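Local coordinates for protein alginate lyase (Bacteroides ovatus, PDB 3NNB) that probably breaks down alginate by beta-elimination of its glycosidic bonds, at residues A163-I168 with A213-A218; K339-C344 with R367-N372; W71-K76 with P81-D86; D298-T303 with R348-F353. All blocks are in the same frame, centred on the assembly; numbering follows the deposited sequence.

Contact 1 (A163-I168 with A213-A218)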
loop_
_atom_site.group_PDB
_atom_site.type_symbol
_atom_site.label_atom_id
_atom_site.label_comp_id
_atom_site.label_asym_id
_atom_site.label_seq_id
_atom_site.Cartn_x
_atom_site.Cartn_y
_atom_site.Cartn_z
ATOM N N ALA A 163 13.882 -1.755 4.613
ATOM C CA ALA A 163 12.883 -0.685 4.563
ATOM C C ALA A 163 12.426 -0.358 3.160
ATOM O O ALA A 163 11.322 0.110 2.981
ATOM C CB ALA A 163 13.422 0.574 5.264
ATOM N N GLY A 164 13.274 -0.570 2.153
ATOM C CA GLY A 164 12.857 -0.362 0.753
ATOM C C GLY A 164 11.661 -1.161 0.293
ATOM O O GLY A 164 10.972 -0.759 -0.669
HETATM N N MSE A 165 11.384 -2.267 0.973
HETATM C CA MSE A 165 10.203 -3.091 0.651
HETATM C C MSE A 165 8.918 -2.278 0.722
HETATM O O MSE A 165 7.978 -2.532 -0.031
HETATM C CB MSE A 165 10.101 -4.310 1.574
HETATM C CG MSE A 165 10.941 -5.504 1.147
HETATM SE SE MSE A 165 10.371 -6.286 -0.524
HETATM C CE MSE A 165 8.493 -6.468 -0.137
ATOM N N ILE A 166 8.844 -1.310 1.631
ATOM C CA ILE A 166 7.617 -0.522 1.768
ATOM C C ILE A 166 7.307 0.241 0.472
ATOM O O ILE A 166 6.153 0.584 0.224
ATOM C CB ILE A 166 7.657 0.409 3.035
ATOM C CG1 ILE A 166 6.246 0.725 3.558
ATOM C CG2 ILE A 166 8.419 1.746 2.753
ATOM C CD1 ILE A 166 5.514 -0.452 4.170
ATOM N N ASP A 167 8.336 0.552 -0.322
ATOM C CA ASP A 167 8.154 1.344 -1.550
ATOM C C ASP A 167 7.111 0.737 -2.487
ATOM O O ASP A 167 6.453 1.462 -3.235
ATOM C CB ASP A 167 9.458 1.480 -2.339
ATOM C CG ASP A 167 10.514 2.358 -1.653
ATOM O OD1 ASP A 167 10.355 2.693 -0.464
ATOM O OD2 ASP A 167 11.537 2.666 -2.311
ATOM N N ILE A 168 6.994 -0.603 -2.498
ATOM C CA ILE A 168 6.120 -1.284 -3.441
ATOM C C ILE A 168 4.829 -1.748 -2.830
ATOM O O ILE A 168 4.112 -2.538 -3.411
ATOM C CB ILE A 168 6.833 -2.481 -4.141
ATOM C CG1 ILE A 168 7.384 -3.526 -3.161
ATOM C CG2 ILE A 168 7.905 -1.944 -5.095
ATOM C CD1 ILE A 168 7.565 -4.950 -3.822
ATOM N N ALA A 213 15.080 -10.099 4.079
ATOM C CA ALA A 213 15.054 -10.692 5.389
ATOM C C ALA A 213 15.073 -9.642 6.480
ATOM O O ALA A 213 14.438 -9.832 7.531
ATOM C CB ALA A 213 16.267 -11.680 5.576
ATOM N N GLU A 214 15.803 -8.535 6.247
ATOM C CA GLU A 214 15.838 -7.402 7.178
ATOM C C GLU A 214 14.411 -6.868 7.397
ATOM O O GLU A 214 14.014 -6.540 8.530
ATOM C CB GLU A 214 16.767 -6.252 6.687
ATOM C CG GLU A 214 18.217 -6.634 6.254
ATOM C CD GLU A 214 18.980 -5.464 5.595
ATOM O OE1 GLU A 214 18.495 -4.332 5.775
ATOM O OE2 GLU A 214 20.034 -5.663 4.898
ATOM N N GLU A 215 13.636 -6.760 6.319
ATOM C CA GLU A 215 12.250 -6.282 6.426
ATOM C C GLU A 215 11.367 -7.290 7.149
ATOM O O GLU A 215 10.511 -6.944 7.962
ATOM C CB GLU A 215 11.670 -5.986 5.036
ATOM C CG GLU A 215 10.333 -5.212 5.098
ATOM C CD GLU A 215 10.480 -3.707 5.350
ATOM O OE1 GLU A 215 11.421 -3.307 6.091
ATOM O OE2 GLU A 215 9.603 -2.948 4.839
ATOM N N GLN A 216 11.566 -8.568 6.827
ATOM C CA GLN A 216 10.777 -9.627 7.439
ATOM C C GLN A 216 10.929 -9.599 8.967
ATOM O O GLN A 216 9.966 -9.832 9.678
ATOM C CB GLN A 216 11.156 -10.999 6.876
ATOM C CG GLN A 216 10.212 -12.136 7.311
ATOM C CD GLN A 216 10.514 -12.722 8.696
ATOM O OE1 GLN A 216 11.663 -12.727 9.155
ATOM N NE2 GLN A 216 9.448 -13.194 9.391
ATOM N N ARG A 217 12.144 -9.307 9.453
ATOM C CA ARG A 217 12.484 -9.291 10.880
ATOM C C ARG A 217 12.081 -8.028 11.588
ATOM O O ARG A 217 12.231 -7.937 12.812
ATOM C CB ARG A 217 14.009 -9.395 11.076
ATOM C CG ARG A 217 14.655 -10.690 10.632
ATOM C CD ARG A 217 16.102 -10.753 11.179
ATOM N NE ARG A 217 16.995 -9.697 10.667
ATOM C CZ ARG A 217 17.746 -9.812 9.562
ATOM N NH1 ARG A 217 17.702 -10.925 8.837
ATOM N NH2 ARG A 217 18.538 -8.811 9.172
ATOM N N ALA A 218 11.672 -7.004 10.821
ATOM C CA ALA A 218 11.339 -5.712 11.402
ATOM C C ALA A 218 10.210 -5.827 12.423
ATOM O O ALA A 218 9.266 -6.580 12.252
ATOM C CB ALA A 218 10.996 -4.664 10.296
#

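Contact 2 (K339-C344 with R367-N372)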
loop_
_atom_site.group_PDB
_atom_site.type_symbol
_atom_site.label_atom_id
_atom_site.label_comp_id
_atom_site.label_asym_id
_atom_site.label_seq_id
_atom_site.Cartn_x
_atom_site.Cartn_y
_atom_site.Cartn_z
ATOM N N LYS A 339 -4.898 13.131 8.429
ATOM C CA LYS A 339 -4.948 11.879 9.232
ATOM C C LYS A 339 -6.219 11.711 10.031
ATOM O O LYS A 339 -6.714 10.586 10.113
ATOM C CB LYS A 339 -3.710 11.736 10.106
ATOM C CG LYS A 339 -2.415 11.636 9.285
ATOM C CD LYS A 339 -2.452 10.554 8.209
ATOM C CE LYS A 339 -1.196 10.617 7.360
ATOM N NZ LYS A 339 -1.275 9.622 6.215
ATOM N N GLN A 340 -6.810 12.819 10.541
ATOM C CA GLN A 340 -8.170 12.741 11.094
ATOM C C GLN A 340 -9.161 12.158 10.060
ATOM O O GLN A 340 -9.925 11.263 10.374
ATOM C CB GLN A 340 -8.632 14.117 11.568
ATOM C CG GLN A 340 -7.977 14.530 12.879
ATOM C CD GLN A 340 -8.610 13.835 14.072
ATOM O OE1 GLN A 340 -9.827 13.599 14.062
ATOM N NE2 GLN A 340 -7.821 13.524 15.101
ATOM N N GLU A 341 -9.128 12.668 8.823
ATOM C CA GLU A 341 -9.989 12.147 7.778
ATOM C C GLU A 341 -9.710 10.665 7.506
ATOM O O GLU A 341 -10.633 9.854 7.444
ATOM C CB GLU A 341 -9.848 12.970 6.501
ATOM C CG GLU A 341 -10.745 12.436 5.408
ATOM C CD GLU A 341 -10.664 13.230 4.103
ATOM O OE1 GLU A 341 -9.641 13.907 3.910
ATOM O OE2 GLU A 341 -11.607 13.152 3.273
ATOM N N GLU A 342 -8.454 10.294 7.372
ATOM C CA GLU A 342 -8.070 8.894 7.174
ATOM C C GLU A 342 -8.580 7.978 8.284
ATOM O O GLU A 342 -9.043 6.871 8.009
ATOM C CB GLU A 342 -6.560 8.756 7.048
ATOM C CG GLU A 342 -6.020 9.314 5.753
ATOM C CD GLU A 342 -4.499 8.988 5.533
ATOM O OE1 GLU A 342 -4.044 7.926 5.982
ATOM O OE2 GLU A 342 -3.786 9.810 4.927
ATOM N N ALA A 343 -8.514 8.453 9.528
ATOM C CA ALA A 343 -9.036 7.692 10.662
ATOM C C ALA A 343 -10.521 7.345 10.483
ATOM O O ALA A 343 -10.954 6.275 10.847
ATOM C CB ALA A 343 -8.800 8.459 11.956
ATOM N N CYS A 344 -11.310 8.302 9.962
ATOM C CA CYS A 344 -12.725 8.079 9.723
ATOM C C CYS A 344 -12.966 6.949 8.693
ATOM O O CYS A 344 -13.994 6.226 8.769
ATOM C CB CYS A 344 -13.367 9.379 9.214
ATOM S SG CYS A 344 -13.448 10.685 10.470
ATOM N N ARG A 367 -16.333 12.764 9.519
ATOM C CA ARG A 367 -15.809 12.736 8.147
ATOM C C ARG A 367 -16.396 13.895 7.315
ATOM O O ARG A 367 -17.594 14.134 7.422
ATOM C CB ARG A 367 -16.345 11.427 7.564
ATOM C CG ARG A 367 -15.857 11.015 6.244
ATOM C CD ARG A 367 -16.588 9.780 5.794
ATOM N NE ARG A 367 -16.241 8.607 6.588
ATOM C CZ ARG A 367 -17.138 7.748 7.106
ATOM N NH1 ARG A 367 -18.454 7.947 6.900
ATOM N NH2 ARG A 367 -16.721 6.682 7.832
ATOM N N GLU A 368 -15.562 14.588 6.523
ATOM C CA GLU A 368 -16.029 15.640 5.603
ATOM C C GLU A 368 -15.691 15.313 4.140
ATOM O O GLU A 368 -15.674 16.191 3.271
ATOM C CB GLU A 368 -15.422 16.989 6.002
ATOM C CG GLU A 368 -16.032 17.545 7.283
ATOM C CD GLU A 368 -15.455 18.892 7.661
ATOM O OE1 GLU A 368 -14.203 19.043 7.637
ATOM O OE2 GLU A 368 -16.260 19.792 7.989
ATOM N N THR A 369 -15.479 14.041 3.855
ATOM C CA THR A 369 -15.058 13.576 2.535
ATOM C C THR A 369 -16.075 13.911 1.437
ATOM O O THR A 369 -17.173 13.404 1.454
ATOM C CB THR A 369 -14.776 12.051 2.640
ATOM O OG1 THR A 369 -13.875 11.833 3.734
ATOM C CG2 THR A 369 -14.109 11.464 1.387
ATOM N N PRO A 370 -15.677 14.734 0.440
ATOM C CA PRO A 370 -16.627 15.028 -0.666
ATOM C C PRO A 370 -17.115 13.781 -1.390
ATOM O O PRO A 370 -16.382 12.770 -1.492
ATOM C CB PRO A 370 -15.796 15.901 -1.609
ATOM C CG PRO A 370 -14.813 16.560 -0.716
ATOM C CD PRO A 370 -14.432 15.511 0.296
ATOM N N ALA A 371 -18.344 13.868 -1.893
ATOM C CA ALA A 371 -19.044 12.709 -2.434
ATOM C C ALA A 371 -18.360 12.119 -3.664
ATOM O O ALA A 371 -18.587 10.956 -3.987
ATOM C CB ALA A 371 -20.531 13.076 -2.786
ATOM N N ASN A 372 -17.546 12.912 -4.355
ATOM C CA ASN A 372 -16.871 12.446 -5.568
ATOM C C ASN A 372 -15.500 11.734 -5.316
ATOM O O ASN A 372 -14.870 11.284 -6.256
ATOM C CB ASN A 372 -16.660 13.603 -6.557
ATOM C CG ASN A 372 -15.615 14.585 -6.032
ATOM O OD1 ASN A 372 -15.720 14.999 -4.884
ATOM N ND2 ASN A 372 -14.591 14.889 -6.816
#

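Contact 3 (W71-K76 with P81-D86)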
loop_
_atom_site.group_PDB
_atom_site.type_symbol
_atom_site.label_atom_id
_atom_site.label_comp_id
_atom_site.label_asym_id
_atom_site.label_seq_id
_atom_site.Cartn_x
_atom_site.Cartn_y
_atom_site.Cartn_z
ATOM N N TRP A 71 18.793 13.125 5.104
ATOM C CA TRP A 71 19.197 14.432 4.591
ATOM C C TRP A 71 20.691 14.664 4.744
ATOM O O TRP A 71 21.311 14.125 5.650
ATOM C CB TRP A 71 18.523 15.567 5.392
ATOM C CG TRP A 71 17.018 15.611 5.302
ATOM C CD1 TRP A 71 16.138 14.727 5.847
ATOM C CD2 TRP A 71 16.240 16.602 4.637
ATOM N NE1 TRP A 71 14.832 15.109 5.552
ATOM C CE2 TRP A 71 14.873 16.253 4.806
ATOM C CE3 TRP A 71 16.557 17.742 3.887
ATOM C CZ2 TRP A 71 13.842 17.041 4.301
ATOM C CZ3 TRP A 71 15.519 18.514 3.383
ATOM C CH2 TRP A 71 14.204 18.147 3.566
ATOM N N PRO A 72 21.258 15.521 3.874
ATOM C CA PRO A 72 22.660 15.924 4.073
ATOM C C PRO A 72 22.889 16.537 5.449
ATOM O O PRO A 72 22.044 17.299 5.937
ATOM C CB PRO A 72 22.920 16.957 2.964
ATOM C CG PRO A 72 21.807 16.836 2.003
ATOM C CD PRO A 72 20.641 16.140 2.689
ATOM N N ASP A 73 24.023 16.185 6.067
ATOM C CA ASP A 73 24.409 16.673 7.384
ATOM C C ASP A 73 25.166 17.972 7.166
ATOM O O ASP A 73 26.257 17.936 6.658
ATOM C CB ASP A 73 25.336 15.668 8.062
ATOM C CG ASP A 73 25.675 16.046 9.487
ATOM O OD1 ASP A 73 25.503 17.226 9.834
ATOM O OD2 ASP A 73 26.109 15.169 10.257
ATOM N N PRO A 74 24.587 19.133 7.546
ATOM C CA PRO A 74 25.291 20.393 7.281
ATOM C C PRO A 74 26.645 20.541 7.993
ATOM O O PRO A 74 27.485 21.346 7.558
ATOM C CB PRO A 74 24.307 21.462 7.794
ATOM C CG PRO A 74 23.476 20.760 8.808
ATOM C CD PRO A 74 23.334 19.348 8.284
ATOM N N SER A 75 26.866 19.754 9.027
ATOM C CA SER A 75 28.151 19.796 9.765
ATOM C C SER A 75 29.287 19.044 9.032
ATOM O O SER A 75 30.443 19.134 9.435
ATOM C CB SER A 75 27.957 19.244 11.168
ATOM O OG SER A 75 27.842 17.825 11.177
ATOM N N LYS A 76 28.976 18.340 7.946
ATOM C CA LYS A 76 29.986 17.561 7.231
ATOM C C LYS A 76 30.293 18.181 5.897
ATOM O O LYS A 76 29.394 18.689 5.228
ATOM C CB LYS A 76 29.535 16.108 7.044
ATOM C CG LYS A 76 29.165 15.421 8.345
ATOM C CD LYS A 76 30.379 15.184 9.221
ATOM C CE LYS A 76 29.985 14.529 10.544
ATOM N NZ LYS A 76 29.555 13.121 10.350
ATOM N N PRO A 81 28.018 11.338 6.213
ATOM C CA PRO A 81 26.854 10.574 5.782
ATOM C C PRO A 81 25.586 11.354 6.104
ATOM O O PRO A 81 25.578 12.199 6.994
ATOM C CB PRO A 81 26.923 9.299 6.623
ATOM C CG PRO A 81 27.740 9.649 7.798
ATOM C CD PRO A 81 28.679 10.724 7.388
ATOM N N TYR A 82 24.520 11.069 5.364
ATOM C CA TYR A 82 23.226 11.628 5.693
ATOM C C TYR A 82 22.761 11.291 7.103
ATOM O O TYR A 82 23.143 10.283 7.688
ATOM C CB TYR A 82 22.183 11.164 4.662
ATOM C CG TYR A 82 22.195 11.967 3.341
ATOM C CD1 TYR A 82 23.337 12.653 2.912
ATOM C CD2 TYR A 82 21.086 11.997 2.512
ATOM C CE1 TYR A 82 23.360 13.347 1.720
ATOM C CE2 TYR A 82 21.084 12.694 1.336
ATOM C CZ TYR A 82 22.238 13.367 0.904
ATOM O OH TYR A 82 22.184 14.066 -0.273
ATOM N N ILE A 83 21.867 12.131 7.591
ATOM C CA ILE A 83 21.290 12.010 8.905
ATOM C C ILE A 83 19.777 11.980 8.796
ATOM O O ILE A 83 19.199 12.442 7.819
ATOM C CB ILE A 83 21.777 13.132 9.851
ATOM C CG1 ILE A 83 21.495 14.530 9.257
ATOM C CG2 ILE A 83 23.282 12.879 10.203
ATOM C CD1 ILE A 83 21.711 15.715 10.281
ATOM N N ARG A 84 19.136 11.421 9.812
ATOM C CA ARG A 84 17.700 11.210 9.771
ATOM C C ARG A 84 16.914 12.339 10.422
ATOM O O ARG A 84 17.270 12.840 11.479
ATOM C CB ARG A 84 17.345 9.888 10.436
ATOM C CG ARG A 84 15.903 9.475 10.267
ATOM C CD ARG A 84 15.765 8.147 10.964
ATOM N NE ARG A 84 14.433 7.605 11.089
ATOM C CZ ARG A 84 13.747 7.460 12.222
ATOM N NH1 ARG A 84 14.161 7.952 13.390
ATOM N NH2 ARG A 84 12.566 6.874 12.164
ATOM N N LYS A 85 15.859 12.774 9.732
ATOM C CA LYS A 85 14.886 13.742 10.236
ATOM C C LYS A 85 13.499 13.079 10.125
ATOM O O LYS A 85 12.792 13.223 9.107
ATOM C CB LYS A 85 14.902 15.020 9.397
ATOM C CG LYS A 85 16.262 15.751 9.361
ATOM C CD LYS A 85 16.672 16.227 10.731
ATOM C CE LYS A 85 17.972 17.072 10.618
ATOM N NZ LYS A 85 18.389 17.660 11.924
ATOM N N ASP A 86 13.131 12.319 11.150
ATOM C CA ASP A 86 11.901 11.502 11.090
ATOM C C ASP A 86 10.713 12.372 10.691
ATOM O O ASP A 86 10.431 13.427 11.310
ATOM C CB ASP A 86 11.663 10.805 12.450
ATOM C CG ASP A 86 10.492 9.847 12.442
ATOM O OD1 ASP A 86 10.063 9.406 11.352
ATOM O OD2 ASP A 86 9.977 9.551 13.569
HETATM O O HOH W 1 26.817 12.696 9.337
#

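Contact 4 (D298-T303 with R348-F353)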
loop_
_atom_site.group_PDB
_atom_site.type_symbol
_atom_site.label_atom_id
_atom_site.label_comp_id
_atom_site.label_asym_id
_atom_site.label_seq_id
_atom_site.Cartn_x
_atom_site.Cartn_y
_atom_site.Cartn_z
ATOM N N ASP A 298 -10.002 -15.810 9.837
ATOM C CA ASP A 298 -10.496 -14.674 10.624
ATOM C C ASP A 298 -9.317 -14.030 11.363
ATOM O O ASP A 298 -9.077 -14.312 12.523
ATOM C CB ASP A 298 -11.548 -15.144 11.616
ATOM C CG ASP A 298 -12.235 -13.985 12.320
ATOM O OD1 ASP A 298 -11.771 -12.810 12.191
ATOM O OD2 ASP A 298 -13.229 -14.237 13.023
ATOM N N ILE A 299 -8.604 -13.150 10.675
ATOM C CA ILE A 299 -7.535 -12.377 11.299
ATOM C C ILE A 299 -8.144 -11.260 12.169
ATOM O O ILE A 299 -7.630 -10.942 13.249
ATOM C CB ILE A 299 -6.627 -11.795 10.217
ATOM C CG1 ILE A 299 -5.818 -12.917 9.555
ATOM C CG2 ILE A 299 -5.716 -10.642 10.755
ATOM C CD1 ILE A 299 -4.817 -13.621 10.524
ATOM N N TYR A 300 -9.251 -10.668 11.723
ATOM C CA TYR A 300 -9.790 -9.500 12.427
ATOM C C TYR A 300 -10.035 -9.776 13.920
ATOM O O TYR A 300 -9.704 -8.950 14.765
ATOM C CB TYR A 300 -11.080 -8.991 11.784
ATOM C CG TYR A 300 -11.587 -7.719 12.401
ATOM C CD1 TYR A 300 -12.439 -7.741 13.481
ATOM C CD2 TYR A 300 -11.187 -6.454 11.910
ATOM C CE1 TYR A 300 -12.894 -6.548 14.048
ATOM C CE2 TYR A 300 -11.601 -5.298 12.461
ATOM C CZ TYR A 300 -12.445 -5.333 13.551
ATOM O OH TYR A 300 -12.878 -4.160 14.089
ATOM N N ASN A 301 -10.638 -10.926 14.228
ATOM C CA ASN A 301 -11.028 -11.251 15.583
ATOM C C ASN A 301 -9.931 -11.952 16.404
ATOM O O ASN A 301 -10.168 -12.320 17.564
ATOM C CB ASN A 301 -12.322 -12.112 15.533
ATOM C CG ASN A 301 -13.500 -11.325 15.036
ATOM O OD1 ASN A 301 -14.124 -11.654 13.987
ATOM N ND2 ASN A 301 -13.809 -10.252 15.739
ATOM N N ALA A 302 -8.735 -12.106 15.822
ATOM C CA ALA A 302 -7.626 -12.791 16.503
ATOM C C ALA A 302 -7.255 -12.003 17.744
ATOM O O ALA A 302 -6.982 -10.815 17.663
ATOM C CB ALA A 302 -6.404 -12.971 15.595
ATOM N N THR A 303 -7.281 -12.674 18.893
ATOM C CA THR A 303 -7.124 -11.988 20.183
ATOM C C THR A 303 -6.181 -12.785 21.040
ATOM O O THR A 303 -6.323 -14.004 21.134
ATOM C CB THR A 303 -8.487 -11.849 20.908
ATOM O OG1 THR A 303 -9.429 -11.218 20.043
ATOM C CG2 THR A 303 -8.363 -11.007 22.185
ATOM N N ARG A 348 -14.796 3.134 8.738
ATOM C CA ARG A 348 -15.604 2.504 7.671
ATOM C C ARG A 348 -15.144 1.087 7.367
ATOM O O ARG A 348 -15.941 0.157 7.311
ATOM C CB ARG A 348 -15.483 3.345 6.402
ATOM C CG ARG A 348 -16.070 2.749 5.132
ATOM C CD ARG A 348 -17.592 2.539 5.144
ATOM N NE ARG A 348 -18.345 3.785 5.251
ATOM C CZ ARG A 348 -18.769 4.550 4.236
ATOM N NH1 ARG A 348 -18.529 4.257 2.966
ATOM N NH2 ARG A 348 -19.440 5.649 4.501
ATOM N N ARG A 349 -13.841 0.919 7.206
ATOM C CA ARG A 349 -13.290 -0.374 6.842
ATOM C C ARG A 349 -13.472 -1.385 7.956
ATOM O O ARG A 349 -13.824 -2.549 7.698
ATOM C CB ARG A 349 -11.832 -0.200 6.441
ATOM C CG ARG A 349 -11.693 0.685 5.216
ATOM C CD ARG A 349 -10.292 1.215 5.036
ATOM N NE ARG A 349 -9.333 0.153 4.803
ATOM C CZ ARG A 349 -8.000 0.348 4.715
ATOM N NH1 ARG A 349 -7.439 1.576 4.807
ATOM N NH2 ARG A 349 -7.246 -0.693 4.497
ATOM N N ALA A 350 -13.236 -0.968 9.189
ATOM C CA ALA A 350 -13.415 -1.860 10.359
ATOM C C ALA A 350 -14.871 -2.320 10.507
ATOM O O ALA A 350 -15.139 -3.446 10.948
ATOM C CB ALA A 350 -12.935 -1.145 11.663
ATOM N N SER A 351 -15.795 -1.436 10.148
ATOM C CA SER A 351 -17.226 -1.712 10.256
ATOM C C SER A 351 -17.641 -2.887 9.382
ATOM O O SER A 351 -18.659 -3.509 9.641
ATOM C CB SER A 351 -18.045 -0.458 9.933
ATOM O OG SER A 351 -18.224 -0.274 8.526
ATOM N N PHE A 352 -16.865 -3.221 8.352
ATOM C CA PHE A 352 -17.154 -4.386 7.516
ATOM C C PHE A 352 -16.975 -5.681 8.321
ATOM O O PHE A 352 -17.642 -6.678 8.034
ATOM C CB PHE A 352 -16.244 -4.496 6.302
ATOM C CG PHE A 352 -16.300 -3.333 5.348
ATOM C CD1 PHE A 352 -17.225 -2.306 5.453
ATOM C CD2 PHE A 352 -15.413 -3.315 4.274
ATOM C CE1 PHE A 352 -17.244 -1.279 4.517
ATOM C CE2 PHE A 352 -15.433 -2.256 3.339
ATOM C CZ PHE A 352 -16.361 -1.252 3.477
ATOM N N PHE A 353 -16.054 -5.663 9.283
ATOM C CA PHE A 353 -15.708 -6.856 10.077
ATOM C C PHE A 353 -16.471 -6.908 11.396
ATOM O O PHE A 353 -16.671 -8.015 11.936
ATOM C CB PHE A 353 -14.198 -6.872 10.366
ATOM C CG PHE A 353 -13.364 -6.994 9.134
ATOM C CD1 PHE A 353 -13.139 -8.224 8.540
ATOM C CD2 PHE A 353 -12.869 -5.852 8.488
ATOM C CE1 PHE A 353 -12.427 -8.335 7.348
ATOM C CE2 PHE A 353 -12.179 -5.959 7.268
ATOM C CZ PHE A 353 -11.926 -7.206 6.722
#

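Contact 1 (A163-I168 with A213-A218)
Within a mainly helical scaffold, consistent with the six-hairpin clan of the alginate lyase family, the helical-like turns A163 to I166, in the connection between strand 148-151 and helix 171-180, meet the side chain of E215 on helix 210-216. E215 CG stands anti to the backbone N (chi1 -168°) and the chain then kinks at chi2 (79°), a shape that lays the carboxylate against the start of the turns. There OE1 comes within 3.3 Å of A163 N, but the angle is too poor for a hydrogen bond. The other oxygen, OE2, lies 3.6 Å from CB of the selenomethionine M165, and E215 CG is equally near that CB, at 3.6 Å. Beyond CB the M165 chain curls at chi2 and chi3, carrying its selenium away from E215. The contact is thus van der Waals packing around a buried carboxylate whose OE2 is hydrogen-bonded to H222 ND1. With an alanine here, H222 ND1 is likely to lose this partner and a gap to open beside M165 CB. A citrate, probably from the crystallisation liquor, lies about 4 Å from the A163 side chain and may mark a pocket. A163 and I166 touch H222 and A225 of helix 221-236, M165 meets W205 and M206 of helix 189-208, and Q150 of strand 148-151 touches A163 and I166.

Contact 2 (K339-C344 with R367-N372)
C344 and R367 form the close end of a helix-to-loop packing in the C-terminal helical part of the chain, where helix 336-351 lies against the exit of helix 359-366. R367 is the first residue to leave the helical conformation of that helix, and its CA comes to 5.8 Å from the CA of C344. The cysteine is buried: its CB points at the loop and lies 4.0 Å from R367 CB, while SG sits 3.7 Å from R367 N, beside the point where the chain leaves its helix. The arginine extends past C344 with CG anti to its own backbone N (chi1 -172°) and bends at chi3, which turns the guanidinium back toward the helix. NH1 forms a salt bridge with E360, and W345 adds a cation-pi contact, so the group is held from several directions.

The E341 end is looser and more accessible. E341 reaches out with a fully extended chain, crossing T369 at about a right angle, and little besides the carboxylate and the threonine meets there. T369 OG1 donates to the anti lone pair of E341 OE2, over 2.7 Å, and the same hydroxyl is hydrogen-bonded to W345 NE1, so one oxygen ties the loop to two residues of the helix. Beyond it the loop runs on through the exposed P370 and A371. At the buried end, R367 NH2 donates to C344 O over 2.9 Å; the bond is nearly straight (165°) and lies close to the guanidinium plane, but it approaches the oxygen from above the carbonyl plane.

Contact 3 (W71-K76 with P81-D86)
One face of the Y82 ring is covered by the W71-P72 peptide and the P72 ring: P72 N lies 3.5 Å above the ring centre, W71 C nearer the rim, and P72 CD makes a CH-pi contact 3.9 Å from the Y82 centroid. The phenol OH is hydrogen-bonded to E92. A glycine in place of this tyrosine would probably leave the P72 ring without its aromatic partner and E92 without its phenol partner. The W71 indole has I83 O at its edge, near its plane; K85 CG packs 3.7 Å from W71 CD1, the two side chains crossing at about a right angle, and NE1 bonds to Q88 O.

The backbones of W71 and I83 are joined by two hydrogen bonds, W71 N to I83 O and I83 N to W71 O, both 2.8 Å. Farther out, I83 CG2 rests 3.6 Å from D73 OD2, and a water links that oxygen with K76 NZ and P81 O, accepting from the lysine and donating to both oxygens. The remaining carboxylate oxygen, D73 OD1, is gripped from one face of its plane by S75 N and S75 OG; the bond to N makes an Asx turn within the type I beta turn D73 to K76.

With W71 and I83 as an antiparallel hydrogen-bonded pair, the whole is a beta hairpin of strands 70-71 and 83-84, its long connecting loop entering P81 through a cis peptide at the protein surface.

Contact 4 (D298-T303 with R348-F353)
Aromatic contact between Y300 and F353 dominates this meeting of the loop 298-303 with the end of helix 336-351. The F353 methylene sits over the Y300 ring: CB lies 3.4 Å from the centroid, 14° off the normal, a CH-pi contact close to the middle of the face. The two ring planes are nearly parallel (8°), yet with centroids 5.1 Å apart they are slid so far that they barely overlap; within this contact, it is F353 CB rather than the F353 ring that lies over the tyrosine. Y300 has CG anti to its backbone N (chi1 -175°), which swings the ring out of the loop and across the helix end.

Apolar packing continues along the tyrosine, with Y300 CE2 4.4 Å from A350 CB, and the same methyl approaches Y300 OH to 3.9 Å in van der Waals contact.

Hydrogen bonds stay within each partner. In the loop, I299 to A302 form a type I beta turn, and D298 OD1 accepts from N301 N at 3.0 Å, an Asx motif that, with the turn, probably steadies the backbone carrying Y300. On the helix, S351 OG folds back to R348 O at 2.6 Å.

Around the pair, helix 310-317 packs on Y300 through I310, T311 and L314, with L314 also touching A350; C289 of helix 274-293 meets both aromatic residues, and I299 turns to helix 240-258 at I247, F250 and P251.

Contact 3 comes first along the chain and contact 1 follows it, both in the region that defines the alginate lyase family, with centres about 22 Å apart. Contacts 2 and 4 come later, and their segments interleave: 298-303, 339-344, 348-353, 367-372. Both use helix 336-351, and their centres lie about 20 Å apart. They meet where R367 NH1 of contact 2 comes within 3.5 Å of R348 NH2 of contact 4, two like charges beside E360, which forms a salt bridge with each arginine. Contact 1 lies across the chain's centre from contact 2, their centres about 29 Å apart. Contacts 2 and 4 thus tie the C-terminal helices together through helix 336-351, while contact 3 stands at the surface, its centre about 41 Å from that of contact 4.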